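Local coordinates for protein type C neurotoxin (Clostridium botulinum, PDB 3PME) that probably binds gangliosides and membrane phospholipid on nerve cells, serving as the receptor-binding part of a botulinum C/D mosaic neurotoxin, at residues Arg220-Asp225 with Arg286-Asp291; Leu231-Glu236 with Ile273-Ala278; Tyr354-Phe359 with Trp403-Arg408. One frame throughout, in Å; residues are numbered along the deposited sequence.

Interaction 1 of 3, residues Arg220-Asp225 with Arg286-Asp291; sequences RNVIKD and RILNGD
V222 and L288 meet across a single beta bridge that ties together two loops of the C-terminal beta-trefoil domain, one following helix 207-218 and one leading into strand 292-299. A backbone bond lies on each side of this pair: N289 N gives its hydrogen to N221 O (2.8 Å), and I223 N gives to I287 O (2.9 Å). The side chains of V222 and L288 cross obliquely, with V222 CG2 at 4.0 Å from L288 CD2. L288 CB also lies 3.4 Å from N221 O. I223 turns toward the other loop. Its CG1 stays beside its own backbone N and comes within 3.4 Å of I287 O, while the bend at chi2 (-66°) carries CD1 on to N289 CA, 3.8 Å away. I287 answers with its CG2 branch, which rests on I223 CG1. I345 of strand 343-347 touches both isoleucines, so this apolar patch faces the body of the domain. N289 OD1 receives the backbone N of N347, in strand 343-347. Beyond N289 the chain folds back in a type II turn from L288 to D291, with G290 at positive phi. D291 N bonds back to L288 O, closing the turn, and the D291 carboxylate, also salt-bridged to K281, takes L288 N on OD2 at 2.8 Å, from above the carboxylate plane.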
loop_
_atom_site.group_PDB
_atom_site.type_symbol
_atom_site.label_atom_id
_atom_site.label_comp_id
_atom_site.label_asym_id
_atom_site.label_seq_id
_atom_site.Cartn_x
_atom_site.Cartn_y
_atom_site.Cartn_z
ATOM N N ARG A 220 -1.180 -5.045 10.591
ATOM C CA ARG A 220 -1.019 -3.825 11.355
ATOM C C ARG A 220 0.325 -3.769 12.084
ATOM O O ARG A 220 0.732 -2.700 12.512
ATOM C CB ARG A 220 -2.167 -3.653 12.352
ATOM C CG ARG A 220 -3.520 -3.442 11.695
ATOM C CD ARG A 220 -4.275 -2.296 12.346
ATOM N NE ARG A 220 -5.562 -2.059 11.694
ATOM C CZ ARG A 220 -5.787 -1.109 10.789
ATOM N NH1 ARG A 220 -4.814 -0.289 10.424
ATOM N NH2 ARG A 220 -6.994 -0.973 10.257
ATOM N N ASN A 221 0.997 -4.908 12.239
ATOM C CA ASN A 221 2.332 -4.905 12.856
ATOM C C ASN A 221 3.397 -4.300 11.976
ATOM O O ASN A 221 4.478 -3.947 12.461
ATOM C CB ASN A 221 2.798 -6.320 13.181
ATOM C CG ASN A 221 2.064 -6.919 14.348
ATOM O OD1 ASN A 221 1.365 -6.221 15.073
ATOM N ND2 ASN A 221 2.223 -8.221 14.539
ATOM N N VAL A 222 3.115 -4.229 10.684
ATOM C CA VAL A 222 4.147 -3.952 9.696
ATOM C C VAL A 222 3.997 -2.532 9.180
ATOM O O VAL A 222 2.927 -2.146 8.716
ATOM C CB VAL A 222 4.068 -4.954 8.518
ATOM C CG1 VAL A 222 5.148 -4.661 7.489
ATOM C CG2 VAL A 222 4.189 -6.404 9.034
ATOM N N ILE A 223 5.056 -1.733 9.286
ATOM C CA ILE A 223 5.003 -0.399 8.708
ATOM C C ILE A 223 5.008 -0.563 7.198
ATOM O O ILE A 223 5.629 -1.488 6.681
ATOM C CB ILE A 223 6.217 0.460 9.124
ATOM C CG1 ILE A 223 6.395 0.447 10.644
ATOM C CG2 ILE A 223 6.060 1.879 8.601
ATOM C CD1 ILE A 223 5.274 1.117 11.423
ATOM N N LYS A 224 4.315 0.321 6.482
ATOM C CA LYS A 224 4.239 0.193 5.028
ATOM C C LYS A 224 4.985 1.289 4.283
ATOM O O LYS A 224 5.142 2.404 4.780
ATOM C CB LYS A 224 2.777 0.222 4.570
ATOM C CG LYS A 224 1.890 -0.768 5.294
ATOM C CD LYS A 224 2.415 -2.190 5.193
ATOM C CE LYS A 224 1.327 -3.180 5.641
ATOM N NZ LYS A 224 0.841 -2.867 7.025
ATOM N N ASP A 225 5.451 0.965 3.082
ATOM C CA ASP A 225 5.937 2.010 2.183
ATOM C C ASP A 225 4.755 2.686 1.480
ATOM O O ASP A 225 3.580 2.358 1.733
ATOM C CB ASP A 225 7.029 1.498 1.208
ATOM C CG ASP A 225 6.498 0.557 0.122
ATOM O OD1 ASP A 225 5.268 0.469 -0.105
ATOM O OD2 ASP A 225 7.332 -0.100 -0.538
ATOM N N ARG A 286 11.665 -6.755 7.772
ATOM C CA ARG A 286 10.521 -5.848 7.876
ATOM C C ARG A 286 10.627 -4.937 9.079
ATOM O O ARG A 286 11.067 -5.354 10.157
ATOM C CB ARG A 286 9.208 -6.631 7.930
ATOM C CG ARG A 286 8.880 -7.368 6.652
ATOM C CD ARG A 286 7.640 -8.222 6.831
ATOM N NE ARG A 286 7.152 -8.717 5.548
ATOM C CZ ARG A 286 5.997 -9.363 5.388
ATOM N NH1 ARG A 286 5.227 -9.609 6.436
ATOM N NH2 ARG A 286 5.626 -9.773 4.182
ATOM N N ILE A 287 10.224 -3.685 8.887
ATOM C CA ILE A 287 10.174 -2.717 9.968
ATOM C C ILE A 287 8.807 -2.773 10.630
ATOM O O ILE A 287 7.776 -2.632 9.969
ATOM C CB ILE A 287 10.474 -1.306 9.461
ATOM C CG1 ILE A 287 11.885 -1.277 8.856
ATOM C CG2 ILE A 287 10.368 -0.305 10.603
ATOM C CD1 ILE A 287 12.272 0.060 8.230
ATOM N N LEU A 288 8.802 -3.004 11.932
ATOM C CA LEU A 288 7.564 -3.218 12.668
ATOM C C LEU A 288 7.159 -2.019 13.500
ATOM O O LEU A 288 7.980 -1.212 13.914
ATOM C CB LEU A 288 7.694 -4.440 13.583
ATOM C CG LEU A 288 8.076 -5.741 12.886
ATOM C CD1 LEU A 288 8.018 -6.905 13.875
ATOM C CD2 LEU A 288 7.190 -6.022 11.676
ATOM N N ASN A 289 5.861 -1.922 13.737
ATOM C CA ASN A 289 5.314 -0.950 14.649
ATOM C C ASN A 289 6.057 -0.905 15.991
ATOM O O ASN A 289 6.158 -1.917 16.695
ATOM C CB ASN A 289 3.830 -1.292 14.839
ATOM C CG ASN A 289 3.119 -0.322 15.735
ATOM O OD1 ASN A 289 3.190 0.892 15.546
ATOM N ND2 ASN A 289 2.416 -0.853 16.732
ATOM N N GLY A 290 6.588 0.269 16.333
ATOM C CA GLY A 290 7.333 0.460 17.563
ATOM C C GLY A 290 8.841 0.215 17.496
ATOM O O GLY A 290 9.545 0.406 18.490
ATOM N N ASP A 291 9.342 -0.219 16.347
ATOM C CA ASP A 291 10.780 -0.485 16.218
ATOM C C ASP A 291 11.597 0.787 16.443
ATOM O O ASP A 291 11.179 1.880 16.037
ATOM C CB ASP A 291 11.115 -1.064 14.836
ATOM C CG ASP A 291 10.944 -2.575 14.757
ATOM O OD1 ASP A 291 10.705 -3.208 15.811
ATOM O OD2 ASP A 291 11.075 -3.128 13.640
#

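Interaction 2 of 3, residues Leu231-Glu236 with Ile273-Ala278; sequences LKFDTE and ITIKSA
D234 and K276 form a salt bridge, K276 NZ lying 3.0 Å from D234 OD1. The two side chains cross at about a right angle, and the ammonium arrives from above the carboxylate plane, 44° out of it; a bend at chi2 (-71°) folds the lysine back to the loop. Next to this ion pair, D234 N donates to I275 O over 2.9 Å, nearly straight. F233 lays one ring face on S277, whose CB stands 3.8 Å from the ring centroid in a CH-pi contact, while the I275 carbonyl lies at the ring edge. Deeper in, L231 CD2 meets I275 CD1 at 3.7 Å, the two chains again crossing steeply. A water bridges loop and strand, giving hydrogens to K232 O and T235 O and accepting from I275 N (2.8 Å). In the next shell, Y284 N binds D234 OD2, I293 touches both F233 and I275, and F405 packs on L231 and I275. The loop therefore lies along strand 273-277 of the trefoil, and the ion pair on the partly exposed side probably adds electrostatic hold to a contact otherwise made of backbone and water bonds over apolar side chains.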
loop_
_atom_site.group_PDB
_atom_site.type_symbol
_atom_site.label_atom_id
_atom_site.label_comp_id
_atom_site.label_asym_id
_atom_site.label_seq_id
_atom_site.Cartn_x
_atom_site.Cartn_y
_atom_site.Cartn_z
ATOM N N LEU A 231 7.576 -2.072 4.733
ATOM C CA LEU A 231 8.770 -1.232 4.844
ATOM C C LEU A 231 9.899 -2.122 5.335
ATOM O O LEU A 231 9.674 -3.006 6.166
ATOM C CB LEU A 231 8.499 -0.087 5.826
ATOM C CG LEU A 231 9.442 1.112 5.714
ATOM C CD1 LEU A 231 9.086 1.947 4.479
ATOM C CD2 LEU A 231 9.361 1.950 6.970
ATOM N N LYS A 232 11.102 -1.916 4.804
ATOM C CA LYS A 232 12.236 -2.770 5.142
ATOM C C LYS A 232 13.452 -1.957 5.529
ATOM O O LYS A 232 13.688 -0.875 5.004
ATOM C CB LYS A 232 12.617 -3.650 3.955
ATOM C CG LYS A 232 11.535 -4.645 3.524
ATOM C CD LYS A 232 11.882 -5.318 2.196
ATOM C CE LYS A 232 11.812 -4.325 1.038
ATOM N NZ LYS A 232 11.997 -4.986 -0.295
ATOM N N PHE A 233 14.246 -2.515 6.429
ATOM C CA PHE A 233 15.552 -1.946 6.707
ATOM C C PHE A 233 16.434 -1.968 5.454
ATOM O O PHE A 233 16.255 -2.815 4.583
ATOM C CB PHE A 233 16.201 -2.701 7.859
ATOM C CG PHE A 233 15.508 -2.492 9.165
ATOM C CD1 PHE A 233 15.562 -1.263 9.808
ATOM C CD2 PHE A 233 14.780 -3.513 9.745
ATOM C CE1 PHE A 233 14.912 -1.065 11.014
ATOM C CE2 PHE A 233 14.117 -3.327 10.948
ATOM C CZ PHE A 233 14.177 -2.105 11.586
ATOM N N ASP A 234 17.366 -1.018 5.361
ATOM C CA ASP A 234 18.319 -0.930 4.230
ATOM C C ASP A 234 17.811 -0.436 2.872
ATOM O O ASP A 234 18.567 0.143 2.090
ATOM C CB ASP A 234 19.050 -2.251 4.030
ATOM C CG ASP A 234 19.882 -2.615 5.210
ATOM O OD1 ASP A 234 21.073 -2.219 5.233
ATOM O OD2 ASP A 234 19.352 -3.276 6.127
ATOM N N THR A 235 16.551 -0.671 2.567
ATOM C CA THR A 235 15.999 -0.247 1.293
ATOM C C THR A 235 16.054 1.274 1.198
ATOM O O THR A 235 15.809 1.983 2.175
ATOM C CB THR A 235 14.536 -0.744 1.148
ATOM O OG1 THR A 235 14.546 -2.173 1.053
ATOM C CG2 THR A 235 13.837 -0.166 -0.092
ATOM N N GLU A 236 16.367 1.779 0.013
ATOM C CA GLU A 236 16.355 3.217 -0.187
ATOM C C GLU A 236 14.925 3.712 -0.315
ATOM O O GLU A 236 14.114 3.138 -1.048
ATOM C CB GLU A 236 17.185 3.614 -1.407
ATOM C CG GLU A 236 18.670 3.418 -1.146
ATOM C CD GLU A 236 19.562 3.924 -2.266
ATOM O OE1 GLU A 236 19.040 4.502 -3.237
ATOM O OE2 GLU A 236 20.796 3.742 -2.152
ATOM N N ILE A 273 16.913 8.157 1.722
ATOM C CA ILE A 273 17.468 7.655 2.968
ATOM C C ILE A 273 17.391 6.127 3.039
ATOM O O ILE A 273 16.715 5.484 2.228
ATOM C CB ILE A 273 16.783 8.313 4.193
ATOM C CG1 ILE A 273 15.255 8.118 4.174
ATOM C CG2 ILE A 273 17.123 9.802 4.234
ATOM C CD1 ILE A 273 14.810 6.712 4.569
ATOM N N THR A 274 18.118 5.537 3.981
ATOM C CA THR A 274 17.884 4.152 4.357
ATOM C C THR A 274 17.608 4.112 5.854
ATOM O O THR A 274 17.979 5.023 6.587
ATOM C CB THR A 274 19.044 3.236 4.023
ATOM O OG1 THR A 274 20.209 3.698 4.713
ATOM C CG2 THR A 274 19.312 3.239 2.523
ATOM N N ILE A 275 16.901 3.079 6.295
ATOM C CA ILE A 275 16.544 2.956 7.701
ATOM C C ILE A 275 17.339 1.814 8.304
ATOM O O ILE A 275 17.436 0.727 7.712
ATOM C CB ILE A 275 15.022 2.715 7.882
ATOM C CG1 ILE A 275 14.227 3.796 7.148
ATOM C CG2 ILE A 275 14.658 2.691 9.366
ATOM C CD1 ILE A 275 12.723 3.523 7.100
ATOM N N LYS A 276 17.935 2.072 9.461
ATOM C CA LYS A 276 18.755 1.083 10.142
ATOM C C LYS A 276 18.126 0.694 11.472
ATOM O O LYS A 276 17.472 1.503 12.121
ATOM C CB LYS A 276 20.165 1.636 10.386
ATOM C CG LYS A 276 20.890 2.103 9.131
ATOM C CD LYS A 276 21.279 0.921 8.290
ATOM C CE LYS A 276 22.161 1.315 7.127
ATOM N NZ LYS A 276 22.523 0.105 6.343
ATOM N N SER A 277 18.308 -0.560 11.871
ATOM C CA SER A 277 17.745 -1.034 13.128
ATOM C C SER A 277 18.646 -0.687 14.304
ATOM O O SER A 277 19.845 -0.965 14.271
ATOM C CB SER A 277 17.546 -2.546 13.079
ATOM O OG SER A 277 17.045 -3.008 14.320
ATOM N N ALA A 278 18.069 -0.084 15.339
ATOM C CA ALA A 278 18.822 0.220 16.555
ATOM C C ALA A 278 18.884 -0.997 17.470
ATOM O O ALA A 278 19.518 -0.956 18.528
ATOM C CB ALA A 278 18.202 1.393 17.283
HETATM O O HOH W 1 15.304 1.424 4.768
#

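Interaction 3 of 3, residues Tyr354-Phe359 with Trp403-Arg408; sequences YCSQIF and WKFISR
S356 O accepts the backbone N-H of W403 at 2.8 Å, and the bond is returned by S356 N to W403 O at 2.9 Å. Together they make one antiparallel hydrogen-bonded pair between strands 356-359 and 403-406. W403 O has a second, softer neighbour in C355 CA, a CA-H...O contact of 3.4 Å. The pairing stops after this one bridge because the short strand axes stand 109° apart, and side chains and waters take over where the backbones part. I358 sends CD1 over one face of the W403 indole, 3.8 Å from CG, so that its chain crosses the ring system at about a right angle as a CH-pi contact on the five-membered ring. The same methyl meets the edge of F405 at 4.0 Å from CZ, so one methyl touches both aromatic side chains. S356 OG also lies in the plane of the F405 ring, 3.6 Å from CE2; with chi1 at 50° the hydroxyl stands between S356 N and C, which sets it at the F405 edge. Toward the partly exposed end, the extended K404 chain runs past C355, with CE a tight 3.3 Å from SG. One water spans from Y354 O to F405 N. A second accepts from I358 N and, weakly, from W403 NE1, whose stronger partner is L368 O. Y354 points its hydroxyl away to W140 O, reaching toward the concanavalin-like domain. Around the pair, M239 of strand 238-241 touches I358, W403 and F405, I345 of strand 343-347 packs on S356 and F405, and strand 366-373 adds L368 against I358 and A370 against W403, so the crossing strands lie among three others of the beta-trefoil.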
loop_
_atom_site.group_PDB
_atom_site.type_symbol
_atom_site.label_atom_id
_atom_site.label_comp_id
_atom_site.label_asym_id
_atom_site.label_seq_id
_atom_site.Cartn_x
_atom_site.Cartn_y
_atom_site.Cartn_z
ATOM N N TYR A 354 -1.110 4.113 4.677
ATOM C CA TYR A 354 0.301 3.817 4.432
ATOM C C TYR A 354 1.175 4.994 4.844
ATOM O O TYR A 354 2.094 5.395 4.119
ATOM C CB TYR A 354 0.511 3.441 2.962
ATOM C CG TYR A 354 -0.327 2.252 2.514
ATOM C CD1 TYR A 354 -0.641 1.219 3.395
ATOM C CD2 TYR A 354 -0.788 2.163 1.205
ATOM C CE1 TYR A 354 -1.402 0.120 2.977
ATOM C CE2 TYR A 354 -1.549 1.072 0.778
ATOM C CZ TYR A 354 -1.848 0.053 1.667
ATOM O OH TYR A 354 -2.597 -1.032 1.250
ATOM N N CYS A 355 0.855 5.538 6.014
ATOM C CA CYS A 355 1.594 6.635 6.638
ATOM C C CYS A 355 2.090 6.115 7.972
ATOM O O CYS A 355 1.527 5.161 8.519
ATOM C CB CYS A 355 0.653 7.810 6.933
ATOM S SG CYS A 355 0.012 8.675 5.503
ATOM N N SER A 356 3.122 6.750 8.515
ATOM C CA SER A 356 3.548 6.457 9.874
ATOM C C SER A 356 3.924 7.741 10.614
ATOM O O SER A 356 4.099 8.800 10.006
ATOM C CB SER A 356 4.720 5.464 9.881
ATOM O OG SER A 356 5.744 5.894 9.000
ATOM N N GLN A 357 3.998 7.640 11.934
ATOM C CA GLN A 357 4.538 8.721 12.763
ATOM C C GLN A 357 5.888 8.320 13.349
ATOM O O GLN A 357 6.159 7.140 13.567
ATOM C CB GLN A 357 3.534 9.104 13.853
ATOM C CG GLN A 357 2.282 9.745 13.262
ATOM C CD GLN A 357 1.137 9.889 14.250
ATOM O OE1 GLN A 357 0.842 8.981 15.029
ATOM N NE2 GLN A 357 0.470 11.041 14.201
ATOM N N ILE A 358 6.733 9.308 13.591
ATOM C CA ILE A 358 8.103 9.050 14.016
ATOM C C ILE A 358 8.345 9.862 15.274
ATOM O O ILE A 358 8.019 11.051 15.324
ATOM C CB ILE A 358 9.103 9.454 12.927
ATOM C CG1 ILE A 358 8.859 8.645 11.649
ATOM C CG2 ILE A 358 10.534 9.239 13.416
ATOM C CD1 ILE A 358 9.502 9.251 10.423
ATOM N N PHE A 359 8.884 9.199 16.293
ATOM C CA PHE A 359 9.043 9.795 17.612
ATOM C C PHE A 359 10.463 9.658 18.085
ATOM O O PHE A 359 11.205 8.800 17.615
ATOM C CB PHE A 359 8.130 9.090 18.620
ATOM C CG PHE A 359 6.680 9.141 18.251
ATOM C CD1 PHE A 359 5.894 10.216 18.634
ATOM C CD2 PHE A 359 6.109 8.131 17.497
ATOM C CE1 PHE A 359 4.546 10.274 18.289
ATOM C CE2 PHE A 359 4.766 8.190 17.135
ATOM C CZ PHE A 359 3.989 9.264 17.531
ATOM N N TRP A 403 4.244 10.600 7.817
ATOM C CA TRP A 403 5.379 10.387 6.911
ATOM C C TRP A 403 5.173 9.179 6.017
ATOM O O TRP A 403 4.590 8.176 6.434
ATOM C CB TRP A 403 6.675 10.212 7.716
ATOM C CG TRP A 403 6.935 11.395 8.581
ATOM C CD1 TRP A 403 6.481 11.596 9.849
ATOM C CD2 TRP A 403 7.645 12.580 8.214
ATOM N NE1 TRP A 403 6.879 12.829 10.306
ATOM C CE2 TRP A 403 7.606 13.452 9.324
ATOM C CE3 TRP A 403 8.324 12.983 7.062
ATOM C CZ2 TRP A 403 8.209 14.705 9.309
ATOM C CZ3 TRP A 403 8.941 14.238 7.057
ATOM C CH2 TRP A 403 8.868 15.076 8.167
ATOM N N LYS A 404 5.667 9.281 4.786
ATOM C CA LYS A 404 5.602 8.168 3.844
ATOM C C LYS A 404 6.986 7.930 3.266
ATOM O O LYS A 404 7.853 8.813 3.311
ATOM C CB LYS A 404 4.594 8.431 2.723
ATOM C CG LYS A 404 3.150 8.537 3.191
ATOM C CD LYS A 404 2.245 8.717 1.980
ATOM C CE LYS A 404 0.782 8.551 2.341
ATOM N NZ LYS A 404 -0.069 8.525 1.125
ATOM N N PHE A 405 7.182 6.725 2.748
ATOM C CA PHE A 405 8.489 6.289 2.279
ATOM C C PHE A 405 8.335 5.699 0.889
ATOM O O PHE A 405 7.748 4.620 0.710
ATOM C CB PHE A 405 9.073 5.273 3.258
ATOM C CG PHE A 405 9.341 5.850 4.621
ATOM C CD1 PHE A 405 10.551 6.454 4.896
ATOM C CD2 PHE A 405 8.372 5.805 5.617
ATOM C CE1 PHE A 405 10.802 7.010 6.147
ATOM C CE2 PHE A 405 8.614 6.359 6.866
ATOM C CZ PHE A 405 9.838 6.956 7.133
ATOM N N ILE A 406 8.862 6.406 -0.109
ATOM C CA ILE A 406 8.646 5.969 -1.481
ATOM C C ILE A 406 9.800 5.121 -1.964
ATOM O O ILE A 406 10.902 5.626 -2.145
ATOM C CB ILE A 406 8.458 7.151 -2.441
ATOM C CG1 ILE A 406 7.333 8.069 -1.954
ATOM C CG2 ILE A 406 8.156 6.634 -3.843
ATOM C CD1 ILE A 406 7.199 9.326 -2.799
ATOM N N SER A 407 9.546 3.834 -2.169
ATOM C CA SER A 407 10.539 2.940 -2.751
ATOM C C SER A 407 10.460 2.989 -4.279
ATOM O O SER A 407 9.399 3.296 -4.857
ATOM C CB SER A 407 10.279 1.518 -2.277
ATOM O OG SER A 407 8.919 1.166 -2.573
ATOM N N ARG A 408 11.570 2.676 -4.939
ATOM C CA ARG A 408 11.532 2.457 -6.375
ATOM C C ARG A 408 10.905 1.094 -6.604
ATOM O O ARG A 408 11.500 0.055 -6.331
ATOM C CB ARG A 408 12.934 2.556 -6.977
ATOM C CG ARG A 408 13.506 3.956 -6.807
ATOM C CD ARG A 408 14.764 4.150 -7.631
ATOM N NE ARG A 408 14.461 4.273 -9.054
ATOM C CZ ARG A 408 14.589 5.399 -9.751
ATOM N NH1 ARG A 408 15.021 6.505 -9.158
ATOM N NH2 ARG A 408 14.292 5.414 -11.042
HETATM O O HOH W 2 4.940 5.001 3.613
HETATM O O HOH W 3 5.489 11.845 13.090
#

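In the fold
All three contacts lie in the C-terminal trefoil domain, with centres 10 to 11 Å apart. Interactions 1 and 2 share backbone bonds, I223 O with L231 N and I287 N with L231 O, and 220-225 and 231-236 belong to the same loop. F405 of interaction 3 meets L231, I273 and I275, while D225 OD2 bonds S407 OG, joining interactions 1 and 3. None of the residues that touch in interaction 3 is exposed, whereas N221, N289 and E236 of the others are. Interaction 1 relies on backbone bonds and aliphatic branches, interaction 2 adds an ion pair and a ring face, and interaction 3 pairs two strands reciprocally and packs an isoleucine methyl on aromatic rings.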